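Local atomic coordinates of PHD finger protein 3 (Homo sapiens, PDB entry 6IC9), a protein that reads the phosphorylated C-terminal domain of RNA polymerase II through its SPOC domain, the part described here, and regulates neuronal gene expression. Residues T29-V34 with V78-V83; S48-G53 with A107-K112; L93-F98 with R144-L149; Y118-G123 with L149-R154. All blocks are in the same frame, centred on the assembly; numbering follows the deposited sequence.

Contact 1 (T29-V34 with V78-V83); sequences TKAYPV and VRFTPV
With CG of Tyr-32 anti to its own carbonyl carbon (chi1 -64°) and CG of Arg-79 held between backbone N and carbonyl carbon (chi1 66°), ring and guanidinium meet over the same side of two antiparallel strands in the beta-sheet of the SPOC domain. The pair shows how a sheet lets a flat cation lie along an aromatic residue. The two planes are only 7° apart, and the guanidinium is centred on the root of the tyrosine rather than on its ring: CB of Tyr-32 sits over one guanidinium face, 3.7 Å from CZ of Arg-79. A water at the guanidinium edge accepts from NE of Arg-79 and donates to the carbonyl of Pro-33, which helps to hold the group. Replacing Arg-79 by an alanine would take away the guanidinium lying against Tyr-32 and would probably leave that water without its NE donor. Farther along the ring, OG1 of Thr-81 approaches the edge in plane, 3.4 Å from CE1 of Tyr-32.

Beneath these side chains, Lys-30 with Thr-81 and Tyr-32 with Arg-79 are hydrogen-bonded pairs. Phe-80 and Ala-31 point to the other, buried side, where CE1 of Phe-80 lies 3.9 Å from CB of Ala-31, and Trp-15, Met-117 and Leu-119 pack round the phenylalanine. At the Thr-29 end the carbonyl of Thr-81 is gripped twice. Lys-30 N donates to Thr-81 O at 3.0 Å, while the hydroxyl OG1 of Thr-29 donates from above the carbonyl plane, 2.8 Å from the same Thr-81 O.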
loop_
_atom_site.group_PDB
_atom_site.type_symbol
_atom_site.label_atom_id
_atom_site.label_comp_id
_atom_site.label_asym_id
_atom_site.label_seq_id
_atom_site.Cartn_x
_atom_site.Cartn_y
_atom_site.Cartn_z
ATOM N N THR A 29 -1.269 -12.608 2.028
ATOM C CA THR A 29 -0.066 -11.955 1.547
ATOM C C THR A 29 0.856 -11.718 2.739
ATOM O O THR A 29 0.402 -11.562 3.862
ATOM C CB THR A 29 -0.434 -10.643 0.818
ATOM O OG1 THR A 29 0.757 -9.994 0.379
ATOM C CG2 THR A 29 -1.137 -9.694 1.781
ATOM N N LYS A 30 2.163 -11.626 2.474
ATOM C CA LYS A 30 3.119 -11.182 3.468
ATOM C C LYS A 30 3.630 -9.818 3.019
ATOM O O LYS A 30 3.803 -9.604 1.815
ATOM C CB LYS A 30 4.287 -12.163 3.572
ATOM C CG LYS A 30 3.942 -13.447 4.408
ATOM C CD LYS A 30 5.036 -14.514 4.173
ATOM C CE LYS A 30 4.814 -15.751 5.095
ATOM N NZ LYS A 30 5.780 -16.874 4.740
ATOM N N ALA A 31 3.830 -8.913 3.970
ATOM C CA ALA A 31 4.414 -7.577 3.692
ATOM C C ALA A 31 5.872 -7.548 4.125
ATOM O O ALA A 31 6.205 -8.019 5.218
ATOM C CB ALA A 31 3.656 -6.486 4.459
ATOM N N TYR A 32 6.735 -6.972 3.281
ATOM C CA TYR A 32 8.152 -6.782 3.533
ATOM C C TYR A 32 8.466 -5.301 3.472
ATOM O O TYR A 32 7.911 -4.585 2.630
ATOM C CB TYR A 32 9.020 -7.487 2.490
ATOM C CG TYR A 32 8.813 -9.008 2.582
ATOM C CD1 TYR A 32 7.778 -9.623 1.914
ATOM C CD2 TYR A 32 9.628 -9.796 3.421
ATOM C CE1 TYR A 32 7.566 -11.015 2.037
ATOM C CE2 TYR A 32 9.421 -11.162 3.549
ATOM C CZ TYR A 32 8.405 -11.759 2.852
ATOM O OH TYR A 32 8.209 -13.108 2.990
ATOM N N PRO A 33 9.413 -4.842 4.281
ATOM C CA PRO A 33 9.766 -3.408 4.261
ATOM C C PRO A 33 10.425 -2.990 2.972
ATOM O O PRO A 33 11.176 -3.741 2.336
ATOM C CB PRO A 33 10.732 -3.254 5.452
ATOM C CG PRO A 33 11.109 -4.597 5.835
ATOM C CD PRO A 33 9.997 -5.527 5.448
ATOM N N VAL A 34 10.096 -1.771 2.555
ATOM C CA VAL A 34 10.686 -1.153 1.389
ATOM C C VAL A 34 11.345 0.169 1.771
ATOM O O VAL A 34 12.520 0.403 1.472
ATOM C CB VAL A 34 9.630 -0.923 0.274
ATOM C CG1 VAL A 34 10.292 -0.198 -0.840
ATOM C CG2 VAL A 34 9.047 -2.277 -0.280
ATOM N N VAL A 78 5.665 -0.569 2.102
ATOM C CA VAL A 78 5.915 -2.006 2.170
ATOM C C VAL A 78 5.626 -2.603 0.802
ATOM O O VAL A 78 5.018 -1.968 -0.073
ATOM C CB VAL A 78 5.072 -2.731 3.240
ATOM C CG1 VAL A 78 5.405 -2.193 4.628
ATOM C CG2 VAL A 78 3.512 -2.601 2.943
ATOM N N ARG A 79 6.101 -3.840 0.599
ATOM C CA ARG A 79 5.783 -4.550 -0.633
ATOM C C ARG A 79 5.089 -5.853 -0.231
ATOM O O ARG A 79 5.420 -6.446 0.808
ATOM C CB ARG A 79 6.999 -4.855 -1.502
ATOM C CG ARG A 79 7.989 -5.817 -0.900
ATOM C CD ARG A 79 9.176 -6.086 -1.915
ATOM N NE ARG A 79 10.252 -6.774 -1.206
ATOM C CZ ARG A 79 10.247 -8.069 -0.984
ATOM N NH1 ARG A 79 9.249 -8.824 -1.475
ATOM N NH2 ARG A 79 11.226 -8.602 -0.278
ATOM N N PHE A 80 4.071 -6.215 -0.991
ATOM C CA PHE A 80 3.245 -7.400 -0.707
ATOM C C PHE A 80 3.682 -8.532 -1.604
ATOM O O PHE A 80 3.983 -8.304 -2.781
ATOM C CB PHE A 80 1.751 -7.091 -0.937
ATOM C CG PHE A 80 1.198 -6.107 0.066
ATOM C CD1 PHE A 80 0.987 -6.496 1.380
ATOM C CD2 PHE A 80 0.877 -4.793 -0.324
ATOM C CE1 PHE A 80 0.466 -5.580 2.353
ATOM C CE2 PHE A 80 0.384 -3.854 0.625
ATOM C CZ PHE A 80 0.135 -4.262 1.991
ATOM N N THR A 81 3.633 -9.771 -1.064
ATOM C CA THR A 81 3.917 -10.965 -1.872
ATOM C C THR A 81 2.806 -11.969 -1.596
ATOM O O THR A 81 2.412 -12.104 -0.454
ATOM C CB THR A 81 5.266 -11.621 -1.498
ATOM O OG1 THR A 81 5.192 -12.066 -0.152
ATOM C CG2 THR A 81 6.427 -10.596 -1.552
ATOM N N PRO A 82 2.275 -12.653 -2.607
ATOM C CA PRO A 82 1.259 -13.708 -2.331
ATOM C C PRO A 82 1.871 -14.896 -1.588
ATOM O O PRO A 82 3.041 -15.236 -1.777
ATOM C CB PRO A 82 0.794 -14.107 -3.742
ATOM C CG PRO A 82 2.084 -13.926 -4.611
ATOM C CD PRO A 82 2.705 -12.643 -4.015
ATOM N N VAL A 83 1.072 -15.563 -0.733
ATOM C CA VAL A 83 1.694 -16.635 0.039
ATOM C C VAL A 83 1.686 -17.956 -0.723
ATOM O O VAL A 83 2.690 -18.670 -0.703
ATOM C CB VAL A 83 1.063 -16.772 1.437
ATOM C CG1 VAL A 83 1.598 -18.075 2.098
ATOM C CG2 VAL A 83 1.502 -15.551 2.303
HETATM O O HOH W 1 11.914 -4.796 -0.174
#

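Contact 2 (S48-G53 with A107-K112); sequences SIQVGG and AANNMK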
loop_
_atom_site.group_PDB
_atom_site.type_symbol
_atom_site.label_atom_id
_atom_site.label_comp_id
_atom_site.label_asym_id
_atom_site.label_seq_id
_atom_site.Cartn_x
_atom_site.Cartn_y
_atom_site.Cartn_z
ATOM N N SER A 48 -7.160 -8.466 8.083
ATOM C CA SER A 48 -7.610 -8.380 6.705
ATOM C C SER A 48 -7.723 -6.908 6.380
ATOM O O SER A 48 -8.492 -6.201 7.027
ATOM C CB SER A 48 -8.958 -9.067 6.493
ATOM O OG SER A 48 -9.365 -8.856 5.154
ATOM N N ILE A 49 -6.911 -6.441 5.430
ATOM C CA ILE A 49 -7.005 -5.073 4.933
ATOM C C ILE A 49 -8.153 -5.012 3.947
ATOM O O ILE A 49 -8.092 -5.663 2.896
ATOM C CB ILE A 49 -5.706 -4.648 4.240
ATOM C CG1 ILE A 49 -4.553 -4.689 5.221
ATOM C CG2 ILE A 49 -5.907 -3.239 3.550
ATOM C CD1 ILE A 49 -3.191 -4.511 4.560
ATOM N N GLN A 50 -9.195 -4.228 4.273
ATOM C CA GLN A 50 -10.386 -4.096 3.437
ATOM C C GLN A 50 -10.173 -2.965 2.452
ATOM O O GLN A 50 -10.037 -1.815 2.857
ATOM C CB GLN A 50 -11.632 -3.771 4.267
ATOM C CG GLN A 50 -11.952 -4.860 5.278
ATOM C CD GLN A 50 -12.292 -6.196 4.616
ATOM O OE1 GLN A 50 -12.984 -6.264 3.561
ATOM N NE2 GLN A 50 -11.804 -7.270 5.226
ATOM N N VAL A 51 -10.155 -3.278 1.172
ATOM C CA VAL A 51 -9.990 -2.214 0.178
ATOM C C VAL A 51 -11.371 -1.626 -0.117
ATOM O O VAL A 51 -12.249 -2.312 -0.663
ATOM C CB VAL A 51 -9.326 -2.757 -1.087
ATOM C CG1 VAL A 51 -9.098 -1.615 -2.098
ATOM C CG2 VAL A 51 -8.042 -3.493 -0.726
ATOM N N GLY A 52 -11.581 -0.396 0.305
ATOM C CA GLY A 52 -12.847 0.297 0.249
ATOM C C GLY A 52 -13.100 1.132 -0.965
ATOM O O GLY A 52 -14.214 1.631 -1.138
ATOM N N GLY A 53 -12.097 1.369 -1.796
ATOM C CA GLY A 53 -12.313 2.270 -2.905
ATOM C C GLY A 53 -11.040 2.534 -3.665
ATOM O O GLY A 53 -9.998 1.895 -3.442
ATOM N N ALA A 107 -7.442 1.728 1.662
ATOM C CA ALA A 107 -7.876 0.866 2.764
ATOM C C ALA A 107 -8.977 1.558 3.561
ATOM O O ALA A 107 -8.908 2.762 3.842
ATOM C CB ALA A 107 -6.694 0.509 3.709
ATOM N N ALA A 108 -9.995 0.785 3.956
ATOM C CA ALA A 108 -11.146 1.378 4.631
ATOM C C ALA A 108 -11.287 0.988 6.111
ATOM O O ALA A 108 -12.222 1.463 6.763
ATOM C CB ALA A 108 -12.431 0.999 3.883
ATOM N N ASN A 109 -10.434 0.134 6.651
ATOM C CA ASN A 109 -10.577 -0.360 8.033
ATOM C C ASN A 109 -9.276 -0.181 8.794
ATOM O O ASN A 109 -8.774 -1.093 9.460
ATOM C CB ASN A 109 -11.026 -1.835 8.080
ATOM C CG ASN A 109 -9.952 -2.795 7.540
ATOM O OD1 ASN A 109 -9.182 -2.426 6.629
ATOM N ND2 ASN A 109 -9.897 -4.024 8.104
ATOM N N ASN A 110 -8.708 1.021 8.717
ATOM C CA ASN A 110 -7.398 1.254 9.318
ATOM C C ASN A 110 -7.441 1.115 10.837
ATOM O O ASN A 110 -8.433 1.438 11.493
ATOM C CB ASN A 110 -6.893 2.662 8.956
ATOM C CG ASN A 110 -6.648 2.807 7.457
ATOM O OD1 ASN A 110 -6.320 1.807 6.807
ATOM N ND2 ASN A 110 -6.837 4.029 6.895
ATOM N N MET A 111 -6.321 0.706 11.400
ATOM C CA MET A 111 -6.277 0.736 12.848
ATOM C C MET A 111 -5.876 2.122 13.332
ATOM O O MET A 111 -5.498 3.013 12.549
ATOM C CB MET A 111 -5.349 -0.358 13.369
ATOM C CG MET A 111 -6.166 -1.679 13.462
ATOM S SD MET A 111 -5.211 -3.142 13.734
ATOM C CE MET A 111 -4.808 -3.003 15.491
ATOM N N LYS A 112 -5.955 2.279 14.656
ATOM C CA LYS A 112 -5.852 3.589 15.290
ATOM C C LYS A 112 -4.591 4.335 14.864
ATOM O O LYS A 112 -4.630 5.544 14.624
ATOM C CB LYS A 112 -5.901 3.386 16.813
ATOM C CG LYS A 112 -5.807 4.639 17.659
ATOM C CD LYS A 112 -5.585 4.287 19.144
ATOM C CE LYS A 112 -5.533 5.543 20.020
ATOM N NZ LYS A 112 -4.440 6.501 19.619
#
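Val-51 and Ala-107 form an antiparallel non-hydrogen-bonded pair where strand 48-55 meets the end of strand 104-107, and beyond it Ala-108 N donates to Gln-50 O at 2.8 Å. Past this point the chain leaves the sheet as a loop, and the Asn-109 amide takes over the pairing. Its CG sits between backbone N and carbonyl carbon (chi1 67°), which turns the amide onto the strand. There ND2 of Asn-109 donates to Ser-48 O at 2.8 Å, the acceptor lying in the amide plane. OD1 of Asn-109 accepts from Gln-50 N at 3.0 Å, the donor standing above the asparagine's carbonyl plane. A leucine in place of Asn-109 would probably leave both Gln-50 N and Ser-48 O without these mates and free the loop to drift from the strand.

The aliphatic part of Gln-50 lies against this amide, its CG 3.6 Å from ND2 of Asn-109. On the buried side, CG2 of Ile-49 touches CB of Ala-107 at 3.8 Å, with Met-117 packed on both. A classic beta bulge sets Gly-52 and Gly-53 opposite Val-106, and CB of Ala-108 rests 3.7 Å from CA of Gly-52. Gly-52 hydrogen-bonds through its backbone to the bound peptide, an aromatic side chain of which packs on Ala-108. One side-chain amide thus serves as both donor and acceptor, extending the pairing of strand 48-55 beside the peptide site.

Contact 3 (L93-F98 with R144-L149); sequences LLFAYF and RPNLLL
Asn-146 lays its side chain over one face of the Phe-95 ring, the amide and ring planes 5° apart and stacked. The approach begins at CB of Asn-146, a CH-pi donor 3.7 Å from the centroid of the Phe-95 ring, and runs outward over the rim, where ND2 of Asn-146 comes to 3.7 Å from CE1 of Phe-95. The next residue meets the same ring differently: the carbonyl oxygen of Leu-147 lies at the ring edge, in its plane, with Leu-147 O 3.5 Å from CD2 of Phe-95. Such an in-plane approach sets the oxygen against the positive rim of the aromatic hydrogens. Leu-148 completes the first shell. Its CD2 reaches the helix backbone at CA of Phe-95, 3.8 Å away, and its other branch, CD1, meets CD2 of Leu-94 at 4.1 Å.

Here helix 85-101 of the SPOC domain lies across the start of strand 147-155, the two short segments at 73° to each other with their axes 8.7 Å apart. The helix packs across the strand with Phe-95 directed to it. The CG of Phe-95 is anti to the backbone N (chi1 175°), which carries the ring off the helix toward the strand.

Farther out, Pro-121 touches the Phe-95 side chain, and the amide of Asn-146 is held by a hydrogen bond from Ala-124 N to OD1 of Asn-146. Tyr-91, on the same helix, binds Leu-148 N through its hydroxyl, while Ile-19, Leu-119 and Phe-27 surround Leu-94.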
loop_
_atom_site.group_PDB
_atom_site.type_symbol
_atom_site.label_atom_id
_atom_site.label_comp_id
_atom_site.label_asym_id
_atom_site.label_seq_id
_atom_site.Cartn_x
_atom_site.Cartn_y
_atom_site.Cartn_z
ATOM N N LEU A 93 -5.070 -10.476 -10.132
ATOM C CA LEU A 93 -6.326 -9.789 -10.463
ATOM C C LEU A 93 -6.370 -8.396 -9.855
ATOM O O LEU A 93 -6.815 -7.436 -10.501
ATOM C CB LEU A 93 -7.535 -10.571 -9.943
ATOM C CG LEU A 93 -7.878 -11.816 -10.743
ATOM C CD1 LEU A 93 -8.831 -12.703 -9.920
ATOM C CD2 LEU A 93 -8.518 -11.369 -12.049
ATOM N N LEU A 94 -5.943 -8.279 -8.597
ATOM C CA LEU A 94 -5.973 -6.989 -7.932
ATOM C C LEU A 94 -4.962 -6.028 -8.528
ATOM O O LEU A 94 -5.291 -4.857 -8.769
ATOM C CB LEU A 94 -5.707 -7.171 -6.426
ATOM C CG LEU A 94 -6.059 -5.916 -5.589
ATOM C CD1 LEU A 94 -7.492 -5.523 -5.762
ATOM C CD2 LEU A 94 -5.769 -6.224 -4.110
ATOM N N PHE A 95 -3.739 -6.502 -8.789
ATOM C CA PHE A 95 -2.773 -5.666 -9.522
ATOM C C PHE A 95 -3.377 -5.144 -10.840
ATOM O O PHE A 95 -3.311 -3.956 -11.137
ATOM C CB PHE A 95 -1.513 -6.481 -9.854
ATOM C CG PHE A 95 -0.536 -5.698 -10.710
ATOM C CD1 PHE A 95 -0.599 -5.714 -12.079
ATOM C CD2 PHE A 95 0.379 -4.872 -10.101
ATOM C CE1 PHE A 95 0.292 -4.940 -12.858
ATOM C CE2 PHE A 95 1.270 -4.099 -10.876
ATOM C CZ PHE A 95 1.215 -4.146 -12.240
ATOM N N ALA A 96 -3.957 -6.046 -11.639
ATOM C CA ALA A 96 -4.528 -5.662 -12.930
ATOM C C ALA A 96 -5.695 -4.693 -12.764
ATOM O O ALA A 96 -5.887 -3.777 -13.593
ATOM C CB ALA A 96 -4.984 -6.908 -13.711
ATOM N N TYR A 97 -6.497 -4.895 -11.727
ATOM C CA TYR A 97 -7.633 -4.005 -11.484
ATOM C C TYR A 97 -7.166 -2.563 -11.417
ATOM O O TYR A 97 -7.715 -1.674 -12.086
ATOM C CB TYR A 97 -8.340 -4.401 -10.164
ATOM C CG TYR A 97 -9.475 -3.438 -9.870
ATOM C CD1 TYR A 97 -10.747 -3.722 -10.290
ATOM C CD2 TYR A 97 -9.236 -2.205 -9.213
ATOM C CE1 TYR A 97 -11.782 -2.831 -10.080
ATOM C CE2 TYR A 97 -10.252 -1.289 -9.021
ATOM C CZ TYR A 97 -11.535 -1.628 -9.440
ATOM O OH TYR A 97 -12.547 -0.713 -9.238
ATOM N N PHE A 98 -6.178 -2.300 -10.558
ATOM C CA PHE A 98 -5.732 -0.928 -10.355
ATOM C C PHE A 98 -4.789 -0.474 -11.457
ATOM O O PHE A 98 -4.782 0.719 -11.830
ATOM C CB PHE A 98 -5.026 -0.796 -8.985
ATOM C CG PHE A 98 -5.987 -0.822 -7.855
ATOM C CD1 PHE A 98 -6.880 0.226 -7.703
ATOM C CD2 PHE A 98 -6.099 -1.944 -7.034
ATOM C CE1 PHE A 98 -7.845 0.202 -6.704
ATOM C CE2 PHE A 98 -7.065 -1.968 -6.014
ATOM C CZ PHE A 98 -7.947 -0.897 -5.873
ATOM N N ARG A 144 12.215 -7.357 -11.115
ATOM C CA ARG A 144 11.185 -7.698 -10.138
ATOM C C ARG A 144 9.906 -8.030 -10.874
ATOM O O ARG A 144 9.745 -7.656 -12.038
ATOM C CB ARG A 144 10.951 -6.548 -9.134
ATOM C CG ARG A 144 10.931 -5.227 -9.775
ATOM C CD ARG A 144 10.582 -4.113 -8.780
ATOM N NE ARG A 144 9.844 -3.202 -9.617
ATOM C CZ ARG A 144 10.382 -2.211 -10.258
ATOM N NH1 ARG A 144 11.643 -1.991 -10.058
ATOM N NH2 ARG A 144 9.649 -1.459 -11.060
ATOM N N PRO A 145 8.980 -8.746 -10.235
ATOM C CA PRO A 145 7.683 -8.989 -10.863
ATOM C C PRO A 145 6.837 -7.728 -10.731
ATOM O O PRO A 145 7.208 -6.798 -10.032
ATOM C CB PRO A 145 7.101 -10.143 -10.050
ATOM C CG PRO A 145 7.671 -9.952 -8.679
ATOM C CD PRO A 145 9.086 -9.361 -8.909
ATOM N N ASN A 146 5.703 -7.718 -11.411
ATOM C CA ASN A 146 4.658 -6.749 -11.056
ATOM C C ASN A 146 4.381 -6.875 -9.565
ATOM O O ASN A 146 4.278 -7.995 -9.024
ATOM C CB ASN A 146 3.368 -7.009 -11.854
ATOM C CG ASN A 146 3.501 -6.722 -13.330
ATOM O OD1 ASN A 146 4.310 -5.900 -13.753
ATOM N ND2 ASN A 146 2.675 -7.409 -14.145
ATOM N N LEU A 147 4.173 -5.735 -8.889
ATOM C CA LEU A 147 4.100 -5.723 -7.433
ATOM C C LEU A 147 2.953 -4.838 -6.982
ATOM O O LEU A 147 2.649 -3.815 -7.614
ATOM C CB LEU A 147 5.378 -5.112 -6.790
ATOM C CG LEU A 147 6.612 -6.006 -6.805
ATOM C CD1 LEU A 147 7.761 -5.195 -6.238
ATOM C CD2 LEU A 147 6.278 -7.258 -5.924
ATOM N N LEU A 148 2.396 -5.190 -5.826
ATOM C CA LEU A 148 1.499 -4.319 -5.061
ATOM C C LEU A 148 2.322 -3.778 -3.914
ATOM O O LEU A 148 2.906 -4.563 -3.141
ATOM C CB LEU A 148 0.295 -5.117 -4.502
ATOM C CG LEU A 148 -0.715 -5.544 -5.580
ATOM C CD1 LEU A 148 -1.741 -6.496 -4.945
ATOM C CD2 LEU A 148 -1.464 -4.332 -6.201
ATOM N N LEU A 149 2.425 -2.440 -3.824
ATOM C CA LEU A 149 3.034 -1.764 -2.697
ATOM C C LEU A 149 1.953 -1.231 -1.774
ATOM O O LEU A 149 0.867 -0.880 -2.223
ATOM C CB LEU A 149 3.854 -0.579 -3.269
ATOM C CG LEU A 149 5.356 -0.713 -3.576
ATOM C CD1 LEU A 149 5.796 -2.009 -4.207
ATOM C CD2 LEU A 149 5.881 0.550 -4.354
#

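Contact 4 (Y118-G123 with L149-R154); sequences YLIPLG and LGLIIR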
loop_
_atom_site.group_PDB
_atom_site.type_symbol
_atom_site.label_atom_id
_atom_site.label_comp_id
_atom_site.label_asym_id
_atom_site.label_seq_id
_atom_site.Cartn_x
_atom_site.Cartn_y
_atom_site.Cartn_z
ATOM N N TYR A 118 -2.658 3.210 1.248
ATOM C CA TYR A 118 -2.982 3.099 -0.172
ATOM C C TYR A 118 -2.264 1.903 -0.770
ATOM O O TYR A 118 -1.153 1.555 -0.353
ATOM C CB TYR A 118 -2.557 4.357 -0.947
ATOM C CG TYR A 118 -3.256 5.596 -0.389
ATOM C CD1 TYR A 118 -4.621 5.784 -0.606
ATOM C CD2 TYR A 118 -2.544 6.514 0.413
ATOM C CE1 TYR A 118 -5.283 6.900 -0.046
ATOM C CE2 TYR A 118 -3.174 7.647 0.948
ATOM C CZ TYR A 118 -4.532 7.806 0.731
ATOM O OH TYR A 118 -5.123 8.915 1.277
ATOM N N LEU A 119 -2.887 1.279 -1.763
ATOM C CA LEU A 119 -2.322 0.124 -2.450
ATOM C C LEU A 119 -1.961 0.553 -3.845
ATOM O O LEU A 119 -2.849 0.932 -4.615
ATOM C CB LEU A 119 -3.331 -1.026 -2.510
ATOM C CG LEU A 119 -2.927 -2.489 -2.670
ATOM C CD1 LEU A 119 -2.094 -3.043 -1.451
ATOM C CD2 LEU A 119 -4.256 -3.264 -2.728
ATOM N N ILE A 120 -0.677 0.448 -4.179
ATOM C CA ILE A 120 -0.090 1.004 -5.384
ATOM C C ILE A 120 0.352 -0.141 -6.297
ATOM O O ILE A 120 1.192 -0.948 -5.903
ATOM C CB ILE A 120 1.096 1.909 -5.023
ATOM C CG1 ILE A 120 0.570 3.132 -4.268
ATOM C CG2 ILE A 120 1.863 2.305 -6.351
ATOM C CD1 ILE A 120 1.707 4.055 -3.724
ATOM N N PRO A 121 -0.143 -0.232 -7.523
ATOM C CA PRO A 121 0.422 -1.211 -8.458
ATOM C C PRO A 121 1.708 -0.653 -9.064
ATOM O O PRO A 121 1.731 0.470 -9.575
ATOM C CB PRO A 121 -0.678 -1.363 -9.508
ATOM C CG PRO A 121 -1.365 -0.027 -9.523
ATOM C CD PRO A 121 -1.322 0.465 -8.083
ATOM N N LEU A 122 2.788 -1.403 -8.957
ATOM C CA LEU A 122 4.054 -1.002 -9.598
ATOM C C LEU A 122 4.416 -2.055 -10.627
ATOM O O LEU A 122 4.784 -3.177 -10.260
ATOM C CB LEU A 122 5.161 -0.853 -8.580
ATOM C CG LEU A 122 6.513 -0.462 -9.203
ATOM C CD1 LEU A 122 6.416 1.027 -9.560
ATOM C CD2 LEU A 122 7.614 -0.723 -8.201
ATOM N N GLY A 123 4.267 -1.713 -11.909
ATOM C CA GLY A 123 4.642 -2.639 -12.967
ATOM C C GLY A 123 6.130 -2.957 -12.963
ATOM O O GLY A 123 6.957 -2.149 -12.532
ATOM N N LEU A 149 2.425 -2.440 -3.824
ATOM C CA LEU A 149 3.034 -1.764 -2.697
ATOM C C LEU A 149 1.953 -1.231 -1.774
ATOM O O LEU A 149 0.867 -0.880 -2.223
ATOM C CB LEU A 149 3.854 -0.579 -3.269
ATOM C CG LEU A 149 5.356 -0.713 -3.576
ATOM C CD1 LEU A 149 5.796 -2.009 -4.207
ATOM C CD2 LEU A 149 5.881 0.550 -4.354
ATOM N N GLY A 150 2.273 -1.107 -0.495
ATOM C CA GLY A 150 1.437 -0.396 0.453
ATOM C C GLY A 150 2.156 0.879 0.877
ATOM O O GLY A 150 3.285 0.831 1.358
ATOM N N LEU A 151 1.471 1.999 0.726
ATOM C CA LEU A 151 1.939 3.307 1.215
ATOM C C LEU A 151 1.176 3.581 2.485
ATOM O O LEU A 151 -0.041 3.745 2.439
ATOM C CB LEU A 151 1.657 4.372 0.148
ATOM C CG LEU A 151 1.839 5.813 0.586
ATOM C CD1 LEU A 151 3.266 5.969 0.966
ATOM C CD2 LEU A 151 1.471 6.713 -0.638
ATOM N N ILE A 152 1.874 3.618 3.628
ATOM C CA ILE A 152 1.224 3.671 4.927
ATOM C C ILE A 152 1.583 4.989 5.621
ATOM O O ILE A 152 2.769 5.279 5.851
ATOM C CB ILE A 152 1.627 2.463 5.801
ATOM C CG1 ILE A 152 1.455 1.173 4.964
ATOM C CG2 ILE A 152 0.781 2.396 7.061
ATOM C CD1 ILE A 152 2.014 -0.056 5.680
ATOM N N ILE A 153 0.565 5.779 5.933
ATOM C CA ILE A 153 0.703 7.021 6.698
ATOM C C ILE A 153 0.365 6.725 8.153
ATOM O O ILE A 153 -0.783 6.393 8.465
ATOM C CB ILE A 153 -0.240 8.114 6.165
ATOM C CG1 ILE A 153 -0.195 8.167 4.635
ATOM C CG2 ILE A 153 0.073 9.484 6.840
ATOM C CD1 ILE A 153 1.211 8.413 4.087
ATOM N N ARG A 154 1.339 6.878 9.056
ATOM C CA ARG A 154 1.119 6.620 10.477
ATOM C C ARG A 154 1.296 7.883 11.331
ATOM O O ARG A 154 2.015 8.816 10.975
ATOM C CB ARG A 154 2.074 5.528 10.947
ATOM C CG ARG A 154 2.183 4.423 9.848
ATOM C CD ARG A 154 3.478 3.607 9.908
ATOM N NE ARG A 154 3.322 2.709 11.018
ATOM C CZ ARG A 154 4.257 1.918 11.534
ATOM N NH1 ARG A 154 5.498 1.869 11.057
ATOM N NH2 ARG A 154 3.901 1.157 12.546
#
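The ring of Tyr-118 is the flat side chain of this contact, and CD2 of Leu-151 comes to it obliquely, 4.2 Å from CD2 of Tyr-118; Tyr-63 of helix 57-70 and an apolar side chain of the bound peptide also touch the Tyr-118 side chain. Tyr-118 and Leu-151 are an antiparallel hydrogen-bonded pair in the SPOC beta-sheet, where strands 114-122 and 147-155 are neighbours.

Tyr-118 N donates to Leu-151 O, and Leu-151 N to Tyr-118 O, both at 2.9 Å. Two residues along, Ile-120 and Leu-149 repeat the exchange: Ile-120 N donates to Leu-149 O and Leu-149 N to Ile-120 O, both at 2.8 Å. The two pairs thus supply four N-H...O bonds between buried residues, an example of how antiparallel strands exchange their bonds in twos.

The side chains of both pairs lie on one side of the sheet, under helix 57-70. CG1 of Ile-120 is anti to its carbonyl carbon (chi1 -67°), and from there the extended branch runs along the neighbouring strand until CD1 of Ile-120 touches CB of Leu-151 at 3.9 Å. Trp-61 packs on Ile-120 and Leu-151 alike. CB of Ile-120 meets CB of Leu-149 at 4.1 Å, and farther along CD2 of Leu-122 comes to 4.4 Å from CD2 of Leu-149.

On the reverse side, between these pairs, Gly-150 pairs with Leu-119. CA of Gly-150 makes a CA-H...O contact, 3.3 Å from Tyr-118 O.

Overall arrangement
Strand 147-155 ties three of the contacts together: contacts 3 and 4 share Leu-149, and contact 1 joins the same strand from its other side, with Phe-80 N 3.0 Å from Leu-148 O and Val-78 N 2.9 Å from Gly-150 O, both probable hydrogen bonds. The centres of contacts 1, 3 and 4 lie about 11 to 12 Å apart. Contact 2 stands farther off, its centre about 18 Å from that of contact 3, yet touches it where CG1 of Val-51 meets CZ of Phe-98 at 4.0 Å. The bound phosphopeptide is reached chiefly from contact 2, while Tyr-118 of contact 4 and Tyr-97 of contact 3 also pack on it.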